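Delta-1-pyrroline-5-carboxylate dehydrogenase, mitochondrial (Mus musculus, PDB 4E3X) catalyses the NAD+-dependent oxidation of L-glutamate gamma-semialdehyde to L-glutamate, the second step of mitochondrial proline degradation. Local coordinates at residues B[441-446]-B[452-457]; B[469-474]-B[498-503]; B[378-383]-B[387-392]. One frame throughout, in Å; residues are numbered along the deposited sequence.

Contact 1 (B[441-446]-B[452-457])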
ATOM      1  N   GLU B 441       9.401  -8.965 -32.341  1.00 15.49           N
ATOM      2  CA  GLU B 441       8.917 -10.336 -32.522  1.00 15.79           C
ATOM      3  C   GLU B 441       8.237 -10.793 -31.234  1.00 15.58           C
ATOM      4  O   GLU B 441       8.645 -10.386 -30.147  1.00 14.84           O
ATOM      5  CB  GLU B 441      10.089 -11.275 -32.839  1.00 16.94           C
ATOM      6  CG  GLU B 441       9.852 -12.261 -33.988  1.00 17.85           C
ATOM      7  CD  GLU B 441       9.175 -13.564 -33.570  1.00 18.87           C
ATOM      8  OE1 GLU B 441       9.123 -13.879 -32.357  1.00 17.89           O
ATOM      9  OE2 GLU B 441       8.695 -14.283 -34.475  1.00 20.55           O
ATOM     10  N   PRO B 442       7.190 -11.628 -31.345  1.00 15.46           N
ATOM     11  CA  PRO B 442       6.549 -12.149 -30.130  1.00 15.79           C
ATOM     12  C   PRO B 442       7.515 -12.766 -29.110  1.00 14.54           C
ATOM     13  O   PRO B 442       7.281 -12.633 -27.910  1.00 15.73           O
ATOM     14  CB  PRO B 442       5.593 -13.210 -30.674  1.00 17.75           C
ATOM     15  CG  PRO B 442       5.206 -12.681 -32.013  1.00 18.66           C
ATOM     16  CD  PRO B 442       6.428 -11.979 -32.559  1.00 17.64           C
ATOM     17  N   ILE B 443       8.589 -13.402 -29.567  1.00 13.61           N
ATOM     18  CA  ILE B 443       9.533 -14.012 -28.635  1.00 13.16           C
ATOM     19  C   ILE B 443      10.300 -12.962 -27.816  1.00 13.03           C
ATOM     20  O   ILE B 443      10.881 -13.281 -26.774  1.00 13.42           O
ATOM     21  CB  ILE B 443      10.513 -14.981 -29.350  1.00 12.50           C
ATOM     22  CG1 ILE B 443      11.071 -16.008 -28.360  1.00 12.76           C
ATOM     23  CG2 ILE B 443      11.632 -14.207 -30.052  1.00 12.80           C
ATOM     24  CD1 ILE B 443      11.915 -17.078 -29.017  1.00 13.68           C
ATOM     25  N   MET B 444      10.279 -11.715 -28.280  1.00 13.44           N
ATOM     26  CA  MET B 444      10.884 -10.606 -27.544  1.00 12.85           C
ATOM     27  C   MET B 444       9.937 -10.038 -26.486  1.00 12.53           C
ATOM     28  O   MET B 444      10.338  -9.195 -25.679  1.00 13.35           O
ATOM     29  CB  MET B 444      11.304  -9.486 -28.508  1.00 14.25           C
ATOM     30  CG  MET B 444      12.426  -9.855 -29.477  1.00 14.92           C
ATOM     31  SD  MET B 444      14.062  -9.875 -28.715  1.00 16.34           S
ATOM     32  CE  MET B 444      14.321  -8.134 -28.370  1.00 15.97           C
ATOM     33  N   LYS B 445       8.686 -10.498 -26.496  1.00 13.17           N
ATOM     34  CA  LYS B 445       7.637  -9.910 -25.656  1.00 14.70           C
ATOM     35  C   LYS B 445       7.113 -10.846 -24.570  1.00 13.98           C
ATOM     36  O   LYS B 445       6.775 -10.406 -23.475  1.00 14.90           O
ATOM     37  CB  LYS B 445       6.455  -9.467 -26.521  1.00 15.68           C
ATOM     38  CG  LYS B 445       6.732  -8.288 -27.442  1.00 17.41           C
ATOM     39  CD  LYS B 445       5.547  -8.050 -28.371  1.00 19.61           C
ATOM     40  CE  LYS B 445       5.763  -6.853 -29.280  1.00 22.36           C
ATOM     41  NZ  LYS B 445       5.531  -5.567 -28.566  1.00 24.46           N
ATOM     42  N   GLU B 446       7.029 -12.135 -24.876  1.00 13.80           N
ATOM     43  CA  GLU B 446       6.341 -13.072 -23.993  1.00 14.11           C
ATOM     44  C   GLU B 446       7.290 -13.839 -23.075  1.00 12.15           C
ATOM     45  O   GLU B 446       8.340 -14.320 -23.506  1.00 12.57           O
ATOM     46  CB  GLU B 446       5.468 -14.028 -24.811  1.00 16.85           C
ATOM     47  CG  GLU B 446       4.468 -13.294 -25.692  1.00 20.50           C
ATOM     48  CD  GLU B 446       3.601 -14.225 -26.509  1.00 25.01           C
ATOM     49  OE1 GLU B 446       3.105 -15.225 -25.947  1.00 26.60           O
ATOM     50  OE2 GLU B 446       3.417 -13.954 -27.714  1.00 27.93           O
ATOM     51  N   VAL B 452      15.966 -19.810 -22.789  1.00 11.02           N
ATOM     52  CA  VAL B 452      15.798 -19.331 -24.154  1.00 11.62           C
ATOM     53  C   VAL B 452      16.112 -17.845 -24.234  1.00 11.85           C
ATOM     54  O   VAL B 452      15.336 -16.998 -23.777  1.00 12.57           O
ATOM     55  CB  VAL B 452      14.367 -19.602 -24.666  1.00 12.89           C
ATOM     56  CG1 VAL B 452      14.229 -19.162 -26.122  1.00 14.03           C
ATOM     57  CG2 VAL B 452      14.032 -21.084 -24.537  1.00 13.74           C
ATOM     58  N   LEU B 453      17.270 -17.538 -24.807  1.00 11.77           N
ATOM     59  CA  LEU B 453      17.751 -16.173 -24.914  1.00 11.44           C
ATOM     60  C   LEU B 453      17.604 -15.687 -26.344  1.00 11.11           C
ATOM     61  O   LEU B 453      18.045 -16.358 -27.282  1.00 12.54           O
ATOM     62  CB  LEU B 453      19.223 -16.116 -24.512  1.00 11.23           C
ATOM     63  CG  LEU B 453      19.930 -14.768 -24.672  1.00 12.34           C
ATOM     64  CD1 LEU B 453      19.313 -13.718 -23.753  1.00 12.12           C
ATOM     65  CD2 LEU B 453      21.411 -14.927 -24.403  1.00 13.65           C
ATOM     66  N   THR B 454      16.971 -14.531 -26.515  1.00 10.49           N
ATOM     67  CA  THR B 454      16.853 -13.918 -27.838  1.00 11.03           C
ATOM     68  C   THR B 454      17.721 -12.670 -27.928  1.00 10.74           C
ATOM     69  O   THR B 454      17.705 -11.833 -27.023  1.00 11.82           O
ATOM     70  CB  THR B 454      15.399 -13.557 -28.185  1.00 12.25           C
ATOM     71  OG1 THR B 454      14.575 -14.723 -28.057  1.00 12.81           O
ATOM     72  CG2 THR B 454      15.309 -13.035 -29.612  1.00 12.72           C
ATOM     73  N   VAL B 455      18.473 -12.562 -29.024  1.00 10.77           N
ATOM     74  CA  VAL B 455      19.404 -11.466 -29.231  1.00 11.11           C
ATOM     75  C   VAL B 455      18.941 -10.582 -30.381  1.00 11.87           C
ATOM     76  O   VAL B 455      18.563 -11.082 -31.440  1.00 11.58           O
ATOM     77  CB  VAL B 455      20.811 -12.002 -29.591  1.00 12.05           C
ATOM     78  CG1 VAL B 455      21.824 -10.865 -29.680  1.00 13.02           C
ATOM     79  CG2 VAL B 455      21.256 -13.065 -28.588  1.00 13.15           C
ATOM     80  N   TYR B 456      18.976  -9.271 -30.168  1.00 10.86           N
ATOM     81  CA  TYR B 456      18.731  -8.309 -31.235  1.00 11.01           C
ATOM     82  C   TYR B 456      19.968  -7.440 -31.415  1.00 11.25           C
ATOM     83  O   TYR B 456      20.437  -6.819 -30.460  1.00 11.18           O
ATOM     84  CB  TYR B 456      17.512  -7.427 -30.923  1.00 11.58           C
ATOM     85  CG  TYR B 456      17.273  -6.399 -32.003  1.00 13.81           C
ATOM     86  CD1 TYR B 456      16.817  -6.784 -33.260  1.00 15.05           C
ATOM     87  CD2 TYR B 456      17.535  -5.049 -31.785  1.00 14.34           C
ATOM     88  CE1 TYR B 456      16.613  -5.858 -34.260  1.00 16.57           C
ATOM     89  CE2 TYR B 456      17.333  -4.114 -32.785  1.00 15.77           C
ATOM     90  CZ  TYR B 456      16.872  -4.528 -34.017  1.00 16.89           C
ATOM     91  OH  TYR B 456      16.666  -3.610 -35.020  1.00 19.48           O
ATOM     92  N   VAL B 457      20.495  -7.406 -32.640  1.00 11.26           N
ATOM     93  CA  VAL B 457      21.701  -6.646 -32.950  1.00 11.48           C
ATOM     94  C   VAL B 457      21.304  -5.309 -33.565  1.00 12.16           C
ATOM     95  O   VAL B 457      20.621  -5.273 -34.587  1.00 14.03           O
ATOM     96  CB  VAL B 457      22.631  -7.420 -33.915  1.00 12.11           C
ATOM     97  CG1 VAL B 457      23.885  -6.608 -34.197  1.00 13.06           C
ATOM     98  CG2 VAL B 457      22.989  -8.780 -33.324  1.00 12.20           C
TER
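Met-444 and Thr-454 mark the closest approach of the two backbones, their CA atoms 6.8 Å apart, where a turn of the loop 441-446 lies against one face of strand 452-457. No hydrogen bond joins the segments, and side chains alone bridge the gap. Thr-454 fills the middle. With OG1 turned beside the backbone N (chi1 -55°), the methyl CG2 falls opposite that N and lies 3.5 Å from Met-444 SD, while Thr-454 OG1 faces the branches of Ile-443, 3.6 Å from CG2. The beta-branched isoleucine spreads over this threonine: its CG1 arm runs on, and CD1 ends 4.3 Å from Val-452 CG1. Methionine suits the other flank because its unbranched chain can fold; two successive bends, at chi2 and chi3, carry the sulfur over Thr-454 and bring CE to 4.1 Å from Tyr-456 CB. Cutting Ile-443 back to an alanine is likely to open a gap beside Thr-454 OG1 and take one apolar neighbour from the Val-452 methyl. The turn itself is held from within, since Ile-443 N donates an almost straight bond to Glu-441 OE1 (2.9 Å, 170°), and that carboxylate is also gripped by His-406 and Ser-410. Trp-403 of helix 394-409 packs on Ile-443 as well. Strand 452-458 runs parallel between strands 351-357 and 428-436 in the large mixed sheet of the aldehyde dehydrogenase fold, and the loop leads straight into Glu-447, the NAD+-binding glutamate of the family's E-x-F-G-P sequence.

Contact 2 (B[469-474]-B[498-503])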
ATOM      1  N   LEU B 469      13.115   1.313 -27.682  1.00 10.67           N
ATOM      2  CA  LEU B 469      12.538  -0.005 -27.920  1.00 11.07           C
ATOM      3  C   LEU B 469      12.661  -0.927 -26.711  1.00 10.56           C
ATOM      4  O   LEU B 469      11.739  -1.685 -26.416  1.00 10.89           O
ATOM      5  CB  LEU B 469      13.160  -0.661 -29.155  1.00 13.06           C
ATOM      6  CG  LEU B 469      12.800   0.014 -30.480  1.00 15.60           C
ATOM      7  CD1 LEU B 469      13.448  -0.712 -31.650  1.00 16.75           C
ATOM      8  CD2 LEU B 469      11.290   0.076 -30.644  1.00 17.43           C
ATOM      9  N   VAL B 470      13.794  -0.871 -26.012  1.00 10.17           N
ATOM     10  CA  VAL B 470      13.955  -1.685 -24.808  1.00 10.10           C
ATOM     11  C   VAL B 470      12.811  -1.368 -23.840  1.00 10.34           C
ATOM     12  O   VAL B 470      12.198  -2.256 -23.254  1.00 10.93           O
ATOM     13  CB  VAL B 470      15.314  -1.440 -24.110  1.00 10.80           C
ATOM     14  CG1 VAL B 470      15.368  -2.183 -22.774  1.00 11.26           C
ATOM     15  CG2 VAL B 470      16.467  -1.861 -25.013  1.00 12.07           C
ATOM     16  N   ASP B 471      12.510  -0.082 -23.713  1.00  9.72           N
ATOM     17  CA  ASP B 471      11.498   0.399 -22.795  1.00  9.75           C
ATOM     18  C   ASP B 471      10.053   0.098 -23.221  1.00 10.33           C
ATOM     19  O   ASP B 471       9.206  -0.153 -22.367  1.00 10.96           O
ATOM     20  CB  ASP B 471      11.696   1.906 -22.602  1.00 11.29           C
ATOM     21  CG  ASP B 471      10.630   2.524 -21.738  1.00 13.42           C
ATOM     22  OD1 ASP B 471      10.567   2.207 -20.534  1.00 13.39           O
ATOM     23  OD2 ASP B 471       9.855   3.339 -22.266  1.00 16.16           O
ATOM     24  N   SER B 472       9.773   0.123 -24.525  1.00  9.52           N
ATOM     25  CA  SER B 472       8.391   0.063 -25.007  1.00 11.38           C
ATOM     26  C   SER B 472       7.943  -1.290 -25.552  1.00 11.77           C
ATOM     27  O   SER B 472       6.748  -1.513 -25.742  1.00 13.94           O
ATOM     28  CB  SER B 472       8.174   1.116 -26.092  1.00 12.97           C
ATOM     29  OG  SER B 472       8.854   0.735 -27.274  1.00 14.31           O
ATOM     30  N   THR B 473       8.885  -2.191 -25.814  1.00 10.74           N
ATOM     31  CA  THR B 473       8.554  -3.428 -26.520  1.00 11.07           C
ATOM     32  C   THR B 473       7.653  -4.370 -25.724  1.00 11.09           C
ATOM     33  O   THR B 473       6.730  -4.978 -26.279  1.00 12.61           O
ATOM     34  CB  THR B 473       9.824  -4.165 -26.992  1.00 11.42           C
ATOM     35  OG1 THR B 473      10.469  -3.369 -27.995  1.00 12.80           O
ATOM     36  CG2 THR B 473       9.484  -5.531 -27.581  1.00 12.43           C
ATOM     37  N   THR B 474       7.893  -4.477 -24.421  1.00 10.01           N
ATOM     38  CA  THR B 474       7.160  -5.434 -23.605  1.00  9.49           C
ATOM     39  C   THR B 474       6.184  -4.746 -22.664  1.00  8.70           C
ATOM     40  O   THR B 474       6.168  -3.523 -22.548  1.00  9.63           O
ATOM     41  CB  THR B 474       8.102  -6.327 -22.762  1.00 10.27           C
ATOM     42  OG1 THR B 474       8.453  -5.648 -21.545  1.00 10.22           O
ATOM     43  CG2 THR B 474       9.346  -6.711 -23.559  1.00 10.60           C
ATOM     44  N   ARG B 498      14.234   4.305 -16.718  1.00  8.91           N
ATOM     45  CA  ARG B 498      13.752   4.512 -15.353  1.00  8.90           C
ATOM     46  C   ARG B 498      12.565   3.631 -14.969  1.00  8.10           C
ATOM     47  O   ARG B 498      12.507   3.122 -13.844  1.00  8.73           O
ATOM     48  CB  ARG B 498      13.377   5.981 -15.176  1.00  9.62           C
ATOM     49  CG  ARG B 498      12.919   6.379 -13.784  1.00 10.06           C
ATOM     50  CD  ARG B 498      12.786   7.902 -13.752  1.00 10.96           C
ATOM     51  NE  ARG B 498      12.343   8.453 -12.475  1.00 12.51           N
ATOM     52  CZ  ARG B 498      13.166   8.854 -11.511  1.00 11.95           C
ATOM     53  NH1 ARG B 498      12.678   9.357 -10.387  1.00 12.48           N
ATOM     54  NH2 ARG B 498      14.479   8.731 -11.658  1.00 13.00           N
ATOM     55  N   ASN B 499      11.608   3.477 -15.884  1.00  8.20           N
ATOM     56  CA  ASN B 499      10.433   2.645 -15.619  1.00  8.04           C
ATOM     57  C   ASN B 499      10.410   1.308 -16.351  1.00  7.84           C
ATOM     58  O   ASN B 499       9.410   0.582 -16.316  1.00  8.75           O
ATOM     59  CB  ASN B 499       9.140   3.432 -15.824  1.00  9.77           C
ATOM     60  CG  ASN B 499       8.754   4.198 -14.585  1.00 10.98           C
ATOM     61  OD1 ASN B 499       8.775   5.423 -14.569  1.00 13.44           O
ATOM     62  ND2 ASN B 499       8.436   3.473 -13.522  1.00 10.16           N
ATOM     63  N   ALA B 500      11.523   0.972 -16.999  1.00  7.82           N
ATOM     64  CA  ALA B 500      11.645  -0.320 -17.666  1.00  8.50           C
ATOM     65  C   ALA B 500      12.078  -1.440 -16.722  1.00  8.04           C
ATOM     66  O   ALA B 500      11.937  -2.617 -17.060  1.00  8.83           O
ATOM     67  CB  ALA B 500      12.605  -0.220 -18.847  1.00  9.35           C
ATOM     68  N   ALA B 501      12.607  -1.077 -15.552  1.00  8.40           N
ATOM     69  CA  ALA B 501      13.094  -2.064 -14.588  1.00  8.27           C
ATOM     70  C   ALA B 501      13.023  -1.511 -13.171  1.00  8.52           C
ATOM     71  O   ALA B 501      13.545  -0.433 -12.899  1.00 10.42           O
ATOM     72  CB  ALA B 501      14.528  -2.468 -14.919  1.00  9.56           C
ATOM     73  N   GLY B 502      12.377  -2.253 -12.274  1.00  7.15           N
ATOM     74  CA  GLY B 502      12.354  -1.913 -10.861  1.00  6.55           C
ATOM     75  C   GLY B 502      13.631  -2.340 -10.156  1.00  6.47           C
ATOM     76  O   GLY B 502      13.961  -1.819  -9.092  1.00  7.17           O
ATOM     77  N   ASN B 503      14.317  -3.320 -10.738  1.00  6.98           N
ATOM     78  CA  ASN B 503      15.661  -3.693 -10.318  1.00  7.00           C
ATOM     79  C   ASN B 503      16.566  -3.511 -11.520  1.00  6.52           C
ATOM     80  O   ASN B 503      16.493  -4.265 -12.497  1.00  7.43           O
ATOM     81  CB  ASN B 503      15.708  -5.133  -9.813  1.00  7.74           C
ATOM     82  CG  ASN B 503      15.194  -5.252  -8.411  1.00  8.90           C
ATOM     83  OD1 ASN B 503      13.990  -5.238  -8.186  1.00  8.86           O
ATOM     84  ND2 ASN B 503      16.103  -5.357  -7.453  1.00 11.36           N
TER
HETATM   85  O   HOH W   1      11.544   3.970 -18.756  1.00 12.07           O
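Asp-471 and Ala-500 are where helix 463-472 meets the loop 498-503, with CA atoms 5.2 Å apart. The path toward this point begins at Leu-469, whose carbonyl O takes two bonds from Thr-473, one from the backbone N at 3.0 Å and one from OG1 at 2.6 Å. The two donors reach it from opposite faces of the carbonyl plane, the hydroxyl 38° out of that plane. Val-470 follows, buried, a branched apolar residue suited to pack on Phe-320 and Phe-322. Asp-471 then carries the contact. With CG swung opposite the backbone N (chi1 176°), its carboxylate reaches across the gap, and OD1 stands 3.6 Å from the methyl of Ala-500. Alanine suits the close approach: its short methyl CB also lies 4.1 Å from Asp-471 CA, with Phe-320 of strand 319-323 and Arg-524 of strand 523-524 against it as well. The acidic group matters for its polar links: a water donates to Asp-471 OD1 at 2.7 Å and accepts from Asn-499 N at 2.9 Å, a bridge between helix and loop. The same oxygen makes a salt bridge with Arg-524, so a solvent molecule and a positive charge both hold it, which probably keeps the aspartate ionised. Farther on, Thr-474 OG1 bonds to Tyr-476 N, where the chain turns into strand 476-483. At the start of the loop segment, Arg-498 forms a salt bridge with Asp-117 of the second subunit, and at its end Asn-503 opens strand 503-506, which pairs with strand 476-483 and with a strand of the other subunit.

Contact 3 (B[378-383]-B[387-392])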
ATOM      1  N   GLY B 378      22.393 -31.553 -16.744  1.00 14.08           N
ATOM      2  CA  GLY B 378      22.326 -32.896 -16.196  1.00 14.23           C
ATOM      3  C   GLY B 378      21.718 -32.960 -14.806  1.00 12.81           C
ATOM      4  O   GLY B 378      21.065 -32.020 -14.361  1.00 12.93           O
ATOM      5  N   ASP B 379      21.948 -34.081 -14.129  1.00 12.34           N
ATOM      6  CA  ASP B 379      21.405 -34.359 -12.802  1.00 12.60           C
ATOM      7  C   ASP B 379      22.224 -33.597 -11.765  1.00 12.15           C
ATOM      8  O   ASP B 379      23.417 -33.862 -11.605  1.00 13.76           O
ATOM      9  CB  ASP B 379      21.479 -35.876 -12.577  1.00 14.39           C
ATOM     10  CG  ASP B 379      20.972 -36.319 -11.214  1.00 14.94           C
ATOM     11  OD1 ASP B 379      21.075 -35.570 -10.225  1.00 13.99           O
ATOM     12  OD2 ASP B 379      20.485 -37.467 -11.130  1.00 17.15           O
ATOM     13  N   PRO B 380      21.588 -32.648 -11.051  1.00 11.86           N
ATOM     14  CA  PRO B 380      22.334 -31.779 -10.130  1.00 11.68           C
ATOM     15  C   PRO B 380      22.723 -32.478  -8.830  1.00 12.84           C
ATOM     16  O   PRO B 380      23.652 -32.032  -8.155  1.00 13.07           O
ATOM     17  CB  PRO B 380      21.335 -30.659  -9.835  1.00 11.90           C
ATOM     18  CG  PRO B 380      19.994 -31.335  -9.927  1.00 11.91           C
ATOM     19  CD  PRO B 380      20.137 -32.377 -11.019  1.00 12.20           C
ATOM     20  N   ALA B 381      22.030 -33.559  -8.491  1.00 13.14           N
ATOM     21  CA  ALA B 381      22.344 -34.309  -7.282  1.00 14.96           C
ATOM     22  C   ALA B 381      23.527 -35.243  -7.521  1.00 16.43           C
ATOM     23  O   ALA B 381      24.354 -35.459  -6.632  1.00 18.44           O
ATOM     24  CB  ALA B 381      21.125 -35.095  -6.815  1.00 15.07           C
ATOM     25  N   GLU B 382      23.609 -35.796  -8.728  1.00 17.11           N
ATOM     26  CA  GLU B 382      24.651 -36.762  -9.052  1.00 19.84           C
ATOM     27  C   GLU B 382      25.920 -36.094  -9.560  1.00 19.89           C
ATOM     28  O   GLU B 382      27.030 -36.572  -9.309  1.00 21.68           O
ATOM     29  CB  GLU B 382      24.146 -37.766 -10.088  1.00 22.60           C
ATOM     30  CG  GLU B 382      22.959 -38.589  -9.627  1.00 26.38           C
ATOM     31  CD  GLU B 382      23.211 -39.317  -8.321  1.00 28.69           C
ATOM     32  OE1 GLU B 382      24.299 -39.922  -8.178  1.00 29.32           O
ATOM     33  OE2 GLU B 382      22.317 -39.282  -7.440  1.00 29.73           O
ATOM     34  N   ASP B 383      25.749 -34.995 -10.282  1.00 19.87           N
ATOM     35  CA  ASP B 383      26.869 -34.317 -10.919  1.00 20.71           C
ATOM     36  C   ASP B 383      26.903 -32.850 -10.508  1.00 19.99           C
ATOM     37  O   ASP B 383      26.148 -32.029 -11.035  1.00 19.46           O
ATOM     38  CB  ASP B 383      26.745 -34.436 -12.439  1.00 22.93           C
ATOM     39  CG  ASP B 383      27.982 -33.950 -13.177  1.00 24.36           C
ATOM     40  OD1 ASP B 383      28.872 -33.340 -12.546  1.00 24.72           O
ATOM     41  OD2 ASP B 383      28.059 -34.174 -14.402  1.00 25.65           O
ATOM     42  N   PHE B 387      25.682 -27.243 -14.809  1.00 14.37           N
ATOM     43  CA  PHE B 387      25.393 -25.811 -14.783  1.00 13.21           C
ATOM     44  C   PHE B 387      23.926 -25.556 -14.465  1.00 11.29           C
ATOM     45  O   PHE B 387      23.609 -24.722 -13.620  1.00 10.74           O
ATOM     46  CB  PHE B 387      25.792 -25.097 -16.078  1.00 14.56           C
ATOM     47  CG  PHE B 387      25.677 -23.598 -15.985  1.00 16.74           C
ATOM     48  CD1 PHE B 387      26.395 -22.897 -15.029  1.00 18.43           C
ATOM     49  CD2 PHE B 387      24.830 -22.896 -16.824  1.00 17.61           C
ATOM     50  CE1 PHE B 387      26.283 -21.518 -14.923  1.00 18.95           C
ATOM     51  CE2 PHE B 387      24.718 -21.516 -16.728  1.00 18.31           C
ATOM     52  CZ  PHE B 387      25.444 -20.827 -15.776  1.00 18.87           C
ATOM     53  N   PHE B 388      23.033 -26.269 -15.147  1.00 10.83           N
ATOM     54  CA  PHE B 388      21.611 -26.254 -14.795  1.00 10.57           C
ATOM     55  C   PHE B 388      20.969 -27.567 -15.217  1.00 11.79           C
ATOM     56  O   PHE B 388      21.558 -28.327 -15.993  1.00 12.55           O
ATOM     57  CB  PHE B 388      20.876 -25.022 -15.363  1.00  9.61           C
ATOM     58  CG  PHE B 388      20.624 -25.054 -16.858  1.00  9.93           C
ATOM     59  CD1 PHE B 388      21.554 -24.545 -17.754  1.00 11.47           C
ATOM     60  CD2 PHE B 388      19.421 -25.529 -17.357  1.00 10.58           C
ATOM     61  CE1 PHE B 388      21.292 -24.542 -19.126  1.00 11.95           C
ATOM     62  CE2 PHE B 388      19.157 -25.529 -18.719  1.00 10.79           C
ATOM     63  CZ  PHE B 388      20.093 -25.033 -19.603  1.00 11.63           C
ATOM     64  N   SER B 389      19.786 -27.841 -14.682  1.00 11.38           N
ATOM     65  CA  SER B 389      19.132 -29.123 -14.906  1.00 11.15           C
ATOM     66  C   SER B 389      17.801 -28.960 -15.632  1.00 10.55           C
ATOM     67  O   SER B 389      17.529 -27.923 -16.244  1.00 10.48           O
ATOM     68  CB  SER B 389      18.930 -29.852 -13.573  1.00 10.98           C
ATOM     69  OG  SER B 389      18.552 -31.208 -13.775  1.00 11.50           O
ATOM     70  N   ALA B 390      16.986 -30.005 -15.569  1.00 10.31           N
ATOM     71  CA  ALA B 390      15.674 -30.019 -16.191  1.00 10.63           C
ATOM     72  C   ALA B 390      14.799 -28.866 -15.721  1.00 10.33           C
ATOM     73  O   ALA B 390      14.942 -28.381 -14.597  1.00 10.86           O
ATOM     74  CB  ALA B 390      14.996 -31.323 -15.873  1.00 10.31           C
ATOM     75  N   VAL B 391      13.876 -28.448 -16.580  1.00  9.98           N
ATOM     76  CA  VAL B 391      12.847 -27.497 -16.182  1.00  9.92           C
ATOM     77  C   VAL B 391      11.810 -28.206 -15.310  1.00  9.25           C
ATOM     78  O   VAL B 391      11.833 -29.430 -15.164  1.00  9.28           O
ATOM     79  CB  VAL B 391      12.193 -26.791 -17.394  1.00 10.50           C
ATOM     80  CG1 VAL B 391      13.250 -26.014 -18.185  1.00 11.17           C
ATOM     81  CG2 VAL B 391      11.460 -27.791 -18.290  1.00 11.55           C
ATOM     82  N   ILE B 392      10.910 -27.432 -14.719  1.00  9.09           N
ATOM     83  CA  ILE B 392      10.166 -27.893 -13.547  1.00  9.28           C
ATOM     84  C   ILE B 392       9.151 -29.018 -13.773  1.00  9.75           C
ATOM     85  O   ILE B 392       9.035 -29.914 -12.941  1.00 10.40           O
ATOM     86  CB  ILE B 392       9.484 -26.696 -12.826  1.00  8.44           C
ATOM     87  CG1 ILE B 392       8.921 -27.108 -11.455  1.00  8.20           C
ATOM     88  CG2 ILE B 392       8.414 -26.053 -13.710  1.00  9.47           C
ATOM     89  CD1 ILE B 392       9.987 -27.478 -10.425  1.00  8.96           C
TER
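An Asx turn at Asp-379 shapes one side of the connection between helices 361-372 and 394-409, and Ser-389, farther along the same loop, locks onto the glycine just before that turn. Ser-389 OG donates to Gly-378 O at 2.7 Å, tilted 35° from the carbonyl plane. The small serine suits this place because its hydroxyl, set opposite the backbone N (chi1 -168°), gives a donor close to the main chain. A weak backbone bond, Gly-378 N to Phe-388 O at 3.4 Å, lies alongside it, so both polar groups of the glycine face the second segment. Gly-378 is almost fully extended (phi -177°), a shape easily taken without a side chain. Tyr-428 and Phe-85 pack around Ser-389, and at the far end Ile-392 touches a bound proline. Pro-380, with its ring against the serine, has no N-H to satisfy at this bend; its CD lies 3.4 Å from Ser-389 OG. Aspartate is apt as the residue before it, since one oxygen serves two amides: Asp-379 OD1 accepts from Ala-381 N at 2.8 Å, nearly along the C-O axis, and from Glu-382 N at 3.0 Å, from above the carboxylate plane.

In the fold
Contacts 1 and 2 are neighbours, their centres about 14 Å apart, and they touch: Lys-445 NZ lies 2.6 Å from Thr-473 O, a probable hydrogen bond, and Met-444 O packs 3.4 Å from Thr-474 CG2. Lys-318 spans the same seam, bonding to the carbonyls of Ile-443 and Glu-446 while touching Thr-474. Contact 3 stands apart, about 25 Å from contact 1 and 32 Å from contact 2 between centres, and comes earlier in the chain. Helix 394-409 follows its loop and packs on contact 1. Toward the functional sites, the side chain of Ile-443 is about 10 Å from that of the NAD+-binding Glu-447, whereas Ile-392 of contact 3 lines a proline pocket.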